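Local coordinates for Blr3880 protein (Bradyrhizobium japonicum, PDB 2OOD), which probably catalyses the zinc-dependent hydrolytic deamination of guanine to xanthine and ammonia, a step of purine breakdown, at residues R31-V39 with F48-H58; G414-I425 with S439-G448. One frame throughout, in Å; residues are numbered along the deposited sequence.

How the contacts relate
Contact 1 joins 31-39 to 48-58 and closes before contact 2, between 414-425 and 439-448, begins, so the two lie in series near opposite ends of the chain. Their centres are about 27 Å apart, and their nearest atoms about 8 Å apart without touching. Contact 1 belongs to the small beta domain beside the catalytic barrel, where helix 51-57 packs on strand 36-41. Contact 2 sets the short helix 418-422 against helix 434-447, at the face that meets the second subunit. That longer helix ties them together: Phe32, within 31-39 but turned away from 48-58, rests on its Val434 and Ala437. Both contacts lie away from the zinc and guanine site.

Contact 1 (R31-V39 with F48-H58); sequences RFHQDGLMV and FGPYEKIAAAH
In the small beta domain that accompanies the barrel in many amidohydrolases, the chain turns a corner at Gln34 and Asp35, between strand 30-33 and strand 36-41; the latter runs beside the end of strand 45-48, and helix 51-57 packs against it. Leu37 N donates to Gly49 O (2.9 Å). Tyr51 N, in the first turn of the helix, reaches Asp35 O at 2.8 Å. Beside that bond the Asp35 carboxylate and the Tyr51 side chain run the same way; Arg9 pairs with Asp35 through a salt bridge and lies on the Tyr51 ring as a cation-pi partner.

Leu37 is the main apolar link to the helix. With its CG anti to the backbone N (chi1 175°), it lays CD2 against Ile54 CG2 at 3.6 Å and against the backbone of Ala55.

Phe48 turns to the other side. His33 points its ring edge at the face of Phe48 in an offset edge-to-face pair, planes at 84°, while Gly49 C and Pro50 N lie over one face of the imidazole. Arg31 CD meets the Phe48 ring at its edge, 3.7 Å from CE2, and its guanidinium continues to salt bridges with Asp14 and Glu399. Met38, modelled as selenomethionine, sets its SE obliquely to the Phe48 ring, a Met-aromatic contact.

Where the helix ends, Val39 touches two residues with one methyl: CG2 meets Ile54 CG2 and sits over the face of the His58 ring in a CH-pi contact, 3.9 Å from its centroid.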
loop_
_atom_site.group_PDB
_atom_site.type_symbol
_atom_site.label_atom_id
_atom_site.label_comp_id
_atom_site.label_asym_id
_atom_site.label_seq_id
_atom_site.Cartn_x
_atom_site.Cartn_y
_atom_site.Cartn_z
ATOM N N ARG A 31 19.617 13.283 13.725
ATOM C CA ARG A 31 21.070 13.379 13.823
ATOM C C ARG A 31 21.614 12.847 12.504
ATOM O O ARG A 31 21.405 11.690 12.154
ATOM C CB ARG A 31 21.584 12.525 14.982
ATOM C CG ARG A 31 23.080 12.548 15.156
ATOM C CD ARG A 31 23.535 11.318 15.920
ATOM N NE ARG A 31 23.437 11.441 17.372
ATOM C CZ ARG A 31 23.279 10.408 18.194
ATOM N NH1 ARG A 31 23.187 9.179 17.709
ATOM N NH2 ARG A 31 23.233 10.592 19.503
ATOM N N PHE A 32 22.310 13.695 11.768
ATOM C CA PHE A 32 22.839 13.294 10.478
ATOM C C PHE A 32 24.355 13.405 10.360
ATOM O O PHE A 32 24.952 14.393 10.785
ATOM C CB PHE A 32 22.188 14.142 9.394
ATOM C CG PHE A 32 22.748 13.918 8.031
ATOM C CD1 PHE A 32 22.474 12.746 7.339
ATOM C CD2 PHE A 32 23.520 14.895 7.419
ATOM C CE1 PHE A 32 22.960 12.549 6.042
ATOM C CE2 PHE A 32 24.013 14.717 6.126
ATOM C CZ PHE A 32 23.730 13.540 5.434
ATOM N N HIS A 33 24.968 12.376 9.779
ATOM C CA HIS A 33 26.410 12.337 9.548
ATOM C C HIS A 33 26.599 11.921 8.103
ATOM O O HIS A 33 26.368 10.765 7.770
ATOM C CB HIS A 33 27.083 11.303 10.451
ATOM C CG HIS A 33 27.258 11.756 11.866
ATOM N ND1 HIS A 33 27.987 12.876 12.200
ATOM C CD2 HIS A 33 26.792 11.248 13.032
ATOM C CE1 HIS A 33 27.963 13.039 13.511
ATOM N NE2 HIS A 33 27.244 12.065 14.039
ATOM N N GLN A 34 26.994 12.852 7.238
ATOM C CA GLN A 34 27.201 12.508 5.835
ATOM C C GLN A 34 28.297 11.456 5.714
ATOM O O GLN A 34 28.222 10.568 4.861
ATOM C CB GLN A 34 27.597 13.727 5.014
ATOM C CG GLN A 34 27.787 13.381 3.552
ATOM C CD GLN A 34 28.192 14.575 2.705
ATOM O OE1 GLN A 34 27.555 15.638 2.744
ATOM N NE2 GLN A 34 29.253 14.404 1.921
ATOM N N ASP A 35 29.312 11.567 6.571
ATOM C CA ASP A 35 30.431 10.624 6.590
ATOM C C ASP A 35 30.821 10.343 8.041
ATOM O O ASP A 35 31.698 11.004 8.598
ATOM C CB ASP A 35 31.626 11.204 5.824
ATOM C CG ASP A 35 32.850 10.299 5.880
ATOM O OD1 ASP A 35 32.695 9.066 5.730
ATOM O OD2 ASP A 35 33.976 10.814 6.062
ATOM N N GLY A 36 30.168 9.361 8.651
ATOM C CA GLY A 36 30.461 9.055 10.037
ATOM C C GLY A 36 31.033 7.675 10.248
ATOM O O GLY A 36 31.087 6.856 9.327
ATOM N N LEU A 37 31.458 7.413 11.479
ATOM C CA LEU A 37 32.040 6.130 11.826
ATOM C C LEU A 37 31.476 5.621 13.142
ATOM O O LEU A 37 31.408 6.344 14.135
ATOM C CB LEU A 37 33.562 6.257 11.933
ATOM C CG LEU A 37 34.348 5.029 12.406
ATOM C CD1 LEU A 37 34.191 3.897 11.407
ATOM C CD2 LEU A 37 35.816 5.395 12.566
HETATM N N MSE A 38 31.062 4.364 13.139
HETATM C CA MSE A 38 30.510 3.744 14.327
HETATM C C MSE A 38 31.445 2.601 14.710
HETATM O O MSE A 38 31.717 1.714 13.902
HETATM C CB MSE A 38 29.104 3.219 14.028
HETATM C CG MSE A 38 28.394 2.581 15.207
HETATM SE SE MSE A 38 26.540 2.070 14.717
HETATM C CE MSE A 38 26.822 0.183 14.207
ATOM N N VAL A 39 31.945 2.642 15.939
ATOM C CA VAL A 39 32.860 1.628 16.439
ATOM C C VAL A 39 32.103 0.661 17.338
ATOM O O VAL A 39 31.701 1.017 18.449
ATOM C CB VAL A 39 34.014 2.284 17.236
ATOM C CG1 VAL A 39 34.897 1.225 17.846
ATOM C CG2 VAL A 39 34.826 3.187 16.321
ATOM N N PHE A 48 30.383 6.786 18.359
ATOM C CA PHE A 48 29.677 7.198 17.155
ATOM C C PHE A 48 29.932 8.688 16.952
ATOM O O PHE A 48 30.007 9.447 17.920
ATOM C CB PHE A 48 28.175 6.917 17.310
ATOM C CG PHE A 48 27.368 7.215 16.076
ATOM C CD1 PHE A 48 27.656 6.588 14.865
ATOM C CD2 PHE A 48 26.326 8.136 16.119
ATOM C CE1 PHE A 48 26.910 6.881 13.706
ATOM C CE2 PHE A 48 25.581 8.433 14.968
ATOM C CZ PHE A 48 25.876 7.805 13.764
ATOM N N GLY A 49 30.070 9.105 15.699
ATOM C CA GLY A 49 30.324 10.504 15.418
ATOM C C GLY A 49 30.919 10.654 14.034
ATOM O O GLY A 49 31.048 9.662 13.312
ATOM N N PRO A 50 31.294 11.875 13.625
ATOM C CA PRO A 50 31.877 12.085 12.296
ATOM C C PRO A 50 33.126 11.230 12.090
ATOM O O PRO A 50 33.832 10.906 13.051
ATOM C CB PRO A 50 32.163 13.590 12.274
ATOM C CG PRO A 50 32.426 13.896 13.723
ATOM C CD PRO A 50 31.338 13.109 14.422
ATOM N N TYR A 51 33.391 10.871 10.835
ATOM C CA TYR A 51 34.528 10.019 10.490
ATOM C C TYR A 51 35.900 10.391 11.082
ATOM O O TYR A 51 36.435 9.667 11.930
ATOM C CB TYR A 51 34.646 9.901 8.969
ATOM C CG TYR A 51 35.829 9.068 8.558
ATOM C CD1 TYR A 51 35.945 7.745 8.960
ATOM C CD2 TYR A 51 36.860 9.618 7.813
ATOM C CE1 TYR A 51 37.066 6.987 8.637
ATOM C CE2 TYR A 51 37.989 8.869 7.481
ATOM C CZ TYR A 51 38.090 7.553 7.899
ATOM O OH TYR A 51 39.225 6.815 7.587
ATOM N N GLU A 52 36.479 11.496 10.623
ATOM C CA GLU A 52 37.781 11.931 11.124
ATOM C C GLU A 52 37.915 11.801 12.642
ATOM O O GLU A 52 38.714 11.007 13.136
ATOM C CB GLU A 52 38.049 13.382 10.725
ATOM C CG GLU A 52 38.323 13.586 9.246
ATOM C CD GLU A 52 39.348 12.594 8.705
ATOM O OE1 GLU A 52 40.174 12.076 9.515
ATOM O OE2 GLU A 52 39.337 12.340 7.466
ATOM N N LYS A 53 37.129 12.573 13.381
ATOM C CA LYS A 53 37.204 12.542 14.840
ATOM C C LYS A 53 37.176 11.138 15.444
ATOM O O LYS A 53 37.894 10.850 16.413
ATOM C CB LYS A 53 36.073 13.379 15.450
ATOM C CG LYS A 53 36.013 13.329 16.971
ATOM C CD LYS A 53 34.849 14.180 17.494
ATOM C CE LYS A 53 34.800 14.212 19.034
ATOM N NZ LYS A 53 34.685 12.844 19.665
ATOM N N ILE A 54 36.356 10.261 14.879
ATOM C CA ILE A 54 36.260 8.910 15.407
ATOM C C ILE A 54 37.406 8.026 14.928
ATOM O O ILE A 54 37.988 7.270 15.717
ATOM C CB ILE A 54 34.914 8.266 15.026
ATOM C CG1 ILE A 54 33.781 9.169 15.504
ATOM C CG2 ILE A 54 34.776 6.896 15.680
ATOM C CD1 ILE A 54 33.788 9.366 17.002
ATOM N N ALA A 55 37.734 8.126 13.642
ATOM C CA ALA A 55 38.819 7.330 13.073
ATOM C C ALA A 55 40.103 7.605 13.850
ATOM O O ALA A 55 40.873 6.687 14.148
ATOM C CB ALA A 55 39.009 7.670 11.591
ATOM N N ALA A 56 40.310 8.880 14.182
ATOM C CA ALA A 56 41.482 9.337 14.929
ATOM C C ALA A 56 41.522 8.792 16.357
ATOM O O ALA A 56 42.576 8.387 16.840
ATOM C CB ALA A 56 41.511 10.858 14.963
ATOM N N ALA A 57 40.386 8.785 17.042
ATOM C CA ALA A 57 40.364 8.283 18.410
ATOM C C ALA A 57 40.484 6.761 18.455
ATOM O O ALA A 57 40.671 6.177 19.526
ATOM C CB ALA A 57 39.086 8.718 19.099
ATOM N N HIS A 58 40.375 6.123 17.290
ATOM C CA HIS A 58 40.451 4.664 17.199
ATOM C C HIS A 58 41.414 4.240 16.102
ATOM O O HIS A 58 41.014 3.632 15.100
ATOM C CB HIS A 58 39.059 4.104 16.925
ATOM C CG HIS A 58 38.081 4.414 18.010
ATOM N ND1 HIS A 58 37.933 3.616 19.126
ATOM C CD2 HIS A 58 37.262 5.477 18.195
ATOM C CE1 HIS A 58 37.066 4.175 19.951
ATOM N NE2 HIS A 58 36.643 5.305 19.409
#

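Contact 2 (G414-I425 with S439-G448); sequences GQLAQPWHQSLI and SMLFAVMMVG
Two glutamines, Gln415 and Gln422, carry the hydrogen bonds between 414-425 and 439-448, each bringing its amide to a backbone carbonyl of the longer helix. Gln415 NE2 donates to Val447 O (2.8 Å) at the helix's C-terminal end, meeting a lone pair in the carbonyl plane, and it also binds Asn331 O of the second subunit. Gln422 NE2 does the same for Met440 O at 3.0 Å, again on a lone pair in the carbonyl plane; that oxygen already accepts from Val444 N within the helix, so two donors grip it. Gln422 reaches inward because its chain bends at chi2 (-82°), and its NE2 is held a second time by Pro411 O. Between these two, Gln418 NE2 lies 3.2 Å from Ala443 O.

Two waters complete the polar bridging. One accepts from Gln415 N and donates to Val447 O; the other donates to both Gln422 OE1 and Ser439 O.

Van der Waals packing fills in between. The Gln422 amide rests on the Ala443 methyl, and Gln418 OE1 approaches Val447 CB at 3.6 Å. Ala443 CB also meets the His421 ring at its edge. Farther along, the apolar contact is Ile425 CD1 on Met440 CG (3.4 Å), with Ser439 CB alongside.

The second subunit also borders this region: its Arg86 bonds to Trp420 O and Ser423 OG, and its Arg332 to Gly448 O. The arrangement is a near-antiparallel helix pair beside a dimer interface, joined by glutamine-to-carbonyl bonds; the axes of the short segments 418-422 and 439-447 approach to 10.6 Å and run at 153°.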
loop_
_atom_site.group_PDB
_atom_site.type_symbol
_atom_site.label_atom_id
_atom_site.label_comp_id
_atom_site.label_asym_id
_atom_site.label_seq_id
_atom_site.Cartn_x
_atom_site.Cartn_y
_atom_site.Cartn_z
ATOM N N GLY A 414 13.413 0.189 -5.359
ATOM C CA GLY A 414 11.973 0.261 -5.495
ATOM C C GLY A 414 11.555 0.267 -6.945
ATOM O O GLY A 414 12.335 -0.100 -7.815
ATOM N N GLN A 415 10.323 0.684 -7.210
ATOM C CA GLN A 415 9.807 0.734 -8.573
ATOM C C GLN A 415 10.735 1.551 -9.472
ATOM O O GLN A 415 11.556 2.335 -8.992
ATOM C CB GLN A 415 8.396 1.336 -8.577
ATOM C CG GLN A 415 8.334 2.774 -8.088
ATOM C CD GLN A 415 6.922 3.288 -7.951
ATOM O OE1 GLN A 415 6.117 3.169 -8.865
ATOM N NE2 GLN A 415 6.615 3.874 -6.803
ATOM N N LEU A 416 10.589 1.360 -10.780
ATOM C CA LEU A 416 11.400 2.040 -11.784
ATOM C C LEU A 416 11.518 3.553 -11.623
ATOM O O LEU A 416 12.571 4.127 -11.899
ATOM C CB LEU A 416 10.841 1.749 -13.179
ATOM C CG LEU A 416 11.765 1.168 -14.251
ATOM C CD1 LEU A 416 11.191 1.477 -15.623
ATOM C CD2 LEU A 416 13.150 1.765 -14.117
ATOM N N ALA A 417 10.439 4.198 -11.188
ATOM C CA ALA A 417 10.404 5.652 -11.032
ATOM C C ALA A 417 11.255 6.259 -9.925
ATOM O O ALA A 417 11.534 7.456 -9.951
ATOM C CB ALA A 417 8.962 6.107 -10.860
ATOM N N GLN A 418 11.665 5.447 -8.957
ATOM C CA GLN A 418 12.457 5.932 -7.827
ATOM C C GLN A 418 13.668 6.814 -8.054
ATOM O O GLN A 418 13.720 7.943 -7.570
ATOM C CB GLN A 418 12.924 4.772 -6.952
ATOM C CG GLN A 418 12.172 4.593 -5.663
ATOM C CD GLN A 418 12.386 5.715 -4.664
ATOM O OE1 GLN A 418 12.275 6.900 -4.990
ATOM N NE2 GLN A 418 12.674 5.340 -3.427
ATOM N N PRO A 419 14.674 6.304 -8.783
ATOM C CA PRO A 419 15.879 7.083 -9.025
ATOM C C PRO A 419 15.788 8.401 -9.766
ATOM O O PRO A 419 16.644 9.236 -9.552
ATOM C CB PRO A 419 16.802 6.071 -9.706
ATOM C CG PRO A 419 15.845 5.225 -10.544
ATOM C CD PRO A 419 14.667 5.078 -9.611
ATOM N N TRP A 420 14.795 8.601 -10.632
ATOM C CA TRP A 420 14.684 9.887 -11.328
ATOM C C TRP A 420 13.990 10.841 -10.391
ATOM O O TRP A 420 14.143 12.059 -10.486
ATOM C CB TRP A 420 13.904 9.776 -12.637
ATOM C CG TRP A 420 14.087 11.001 -13.472
ATOM C CD1 TRP A 420 15.252 11.675 -13.674
ATOM C CD2 TRP A 420 13.085 11.702 -14.218
ATOM N NE1 TRP A 420 15.043 12.754 -14.494
ATOM C CE2 TRP A 420 13.722 12.795 -14.844
ATOM C CE3 TRP A 420 11.714 11.517 -14.422
ATOM C CZ2 TRP A 420 13.033 13.696 -15.659
ATOM C CZ3 TRP A 420 11.030 12.418 -15.238
ATOM C CH2 TRP A 420 11.693 13.491 -15.843
ATOM N N HIS A 421 13.218 10.263 -9.479
ATOM C CA HIS A 421 12.491 11.021 -8.474
ATOM C C HIS A 421 13.454 11.496 -7.388
ATOM O O HIS A 421 13.435 12.656 -6.963
ATOM C CB HIS A 421 11.396 10.149 -7.855
ATOM C CG HIS A 421 10.766 10.752 -6.638
ATOM N ND1 HIS A 421 10.877 10.187 -5.384
ATOM C CD2 HIS A 421 10.058 11.894 -6.474
ATOM C CE1 HIS A 421 10.268 10.957 -4.501
ATOM N NE2 HIS A 421 9.763 11.998 -5.136
ATOM N N GLN A 422 14.295 10.574 -6.937
ATOM C CA GLN A 422 15.273 10.867 -5.904
ATOM C C GLN A 422 16.345 11.841 -6.401
ATOM O O GLN A 422 16.897 12.611 -5.612
ATOM C CB GLN A 422 15.925 9.564 -5.429
ATOM C CG GLN A 422 15.000 8.664 -4.625
ATOM C CD GLN A 422 14.908 9.071 -3.165
ATOM O OE1 GLN A 422 14.891 10.257 -2.837
ATOM N NE2 GLN A 422 14.834 8.087 -2.281
ATOM N N SER A 423 16.631 11.820 -7.702
ATOM C CA SER A 423 17.660 12.703 -8.259
ATOM C C SER A 423 17.271 14.177 -8.216
ATOM O O SER A 423 18.099 15.052 -8.479
ATOM C CB SER A 423 17.990 12.316 -9.705
ATOM O OG SER A 423 16.985 12.750 -10.604
ATOM N N LEU A 424 16.010 14.454 -7.891
ATOM C CA LEU A 424 15.535 15.834 -7.806
ATOM C C LEU A 424 16.175 16.552 -6.629
ATOM O O LEU A 424 16.122 17.775 -6.542
ATOM C CB LEU A 424 14.015 15.884 -7.634
ATOM C CG LEU A 424 13.156 15.987 -8.891
ATOM C CD1 LEU A 424 11.690 16.000 -8.491
ATOM C CD2 LEU A 424 13.508 17.254 -9.666
ATOM N N ILE A 425 16.784 15.796 -5.725
ATOM C CA ILE A 425 17.398 16.392 -4.552
ATOM C C ILE A 425 18.797 16.967 -4.781
ATOM O O ILE A 425 19.811 16.308 -4.548
ATOM C CB ILE A 425 17.419 15.377 -3.403
ATOM C CG1 ILE A 425 15.977 15.024 -3.043
ATOM C CG2 ILE A 425 18.140 15.951 -2.180
ATOM C CD1 ILE A 425 15.850 14.302 -1.758
ATOM N N SER A 439 14.436 13.956 3.235
ATOM C CA SER A 439 13.728 14.050 1.977
ATOM C C SER A 439 13.772 12.741 1.172
ATOM O O SER A 439 12.780 12.354 0.563
ATOM C CB SER A 439 14.318 15.204 1.171
ATOM O OG SER A 439 13.336 15.810 0.357
HETATM N N MSE A 440 14.915 12.057 1.173
HETATM C CA MSE A 440 15.052 10.793 0.440
HETATM C C MSE A 440 14.412 9.632 1.198
HETATM O O MSE A 440 13.991 8.645 0.596
HETATM C CB MSE A 440 16.523 10.462 0.195
HETATM C CG MSE A 440 17.299 11.566 -0.463
HETATM SE SE MSE A 440 19.085 10.988 -0.991
HETATM C CE MSE A 440 19.338 12.203 -2.491
ATOM N N LEU A 441 14.369 9.748 2.522
ATOM C CA LEU A 441 13.768 8.722 3.359
ATOM C C LEU A 441 12.258 8.723 3.142
ATOM O O LEU A 441 11.610 7.683 3.233
ATOM C CB LEU A 441 14.097 8.963 4.835
ATOM C CG LEU A 441 15.524 8.641 5.287
ATOM C CD1 LEU A 441 15.701 9.050 6.731
ATOM C CD2 LEU A 441 15.803 7.158 5.122
ATOM N N PHE A 442 11.691 9.888 2.851
ATOM C CA PHE A 442 10.265 9.942 2.599
ATOM C C PHE A 442 9.994 9.250 1.268
ATOM O O PHE A 442 8.930 8.673 1.064
ATOM C CB PHE A 442 9.755 11.381 2.526
ATOM C CG PHE A 442 8.252 11.481 2.518
ATOM C CD1 PHE A 442 7.514 11.212 3.675
ATOM C CD2 PHE A 442 7.562 11.779 1.348
ATOM C CE1 PHE A 442 6.113 11.236 3.657
ATOM C CE2 PHE A 442 6.159 11.803 1.330
ATOM C CZ PHE A 442 5.445 11.529 2.484
ATOM N N ALA A 443 10.955 9.320 0.353
ATOM C CA ALA A 443 10.797 8.673 -0.938
ATOM C C ALA A 443 10.947 7.163 -0.753
ATOM O O ALA A 443 10.365 6.383 -1.499
ATOM C CB ALA A 443 11.830 9.190 -1.912
ATOM N N VAL A 444 11.737 6.748 0.235
ATOM C CA VAL A 444 11.911 5.328 0.507
ATOM C C VAL A 444 10.562 4.782 0.956
ATOM O O VAL A 444 10.102 3.754 0.464
ATOM C CB VAL A 444 12.940 5.088 1.621
ATOM C CG1 VAL A 444 12.790 3.692 2.173
ATOM C CG2 VAL A 444 14.336 5.275 1.076
HETATM N N MSE A 445 9.935 5.498 1.888
HETATM C CA MSE A 445 8.625 5.151 2.443
HETATM C C MSE A 445 7.506 5.059 1.409
HETATM O O MSE A 445 6.828 4.038 1.297
HETATM C CB MSE A 445 8.166 6.207 3.451
HETATM C CG MSE A 445 8.785 6.196 4.822
HETATM SE SE MSE A 445 8.125 7.784 5.784
HETATM C CE MSE A 445 8.892 7.441 7.545
HETATM N N MSE A 446 7.311 6.150 0.671
HETATM C CA MSE A 446 6.227 6.257 -0.297
HETATM C C MSE A 446 6.452 5.790 -1.732
HETATM O O MSE A 446 5.517 5.304 -2.365
HETATM C CB MSE A 446 5.724 7.702 -0.333
HETATM C CG MSE A 446 5.542 8.348 1.029
HETATM SE SE MSE A 446 4.392 7.344 2.255
HETATM C CE MSE A 446 2.759 7.293 1.177
ATOM N N VAL A 447 7.659 5.945 -2.268
ATOM C CA VAL A 447 7.896 5.520 -3.643
ATOM C C VAL A 447 8.574 4.161 -3.748
ATOM O O VAL A 447 8.453 3.486 -4.770
ATOM C CB VAL A 447 8.729 6.554 -4.416
ATOM C CG1 VAL A 447 8.776 6.188 -5.879
ATOM C CG2 VAL A 447 8.129 7.924 -4.246
ATOM N N GLY A 448 9.278 3.759 -2.691
ATOM C CA GLY A 448 9.955 2.472 -2.695
ATOM C C GLY A 448 9.284 1.434 -1.809
ATOM O O GLY A 448 8.131 1.602 -1.413
HETATM O O HOH W 1 8.375 0.635 -5.054
HETATM O O HOH W 2 13.265 12.302 -2.279
#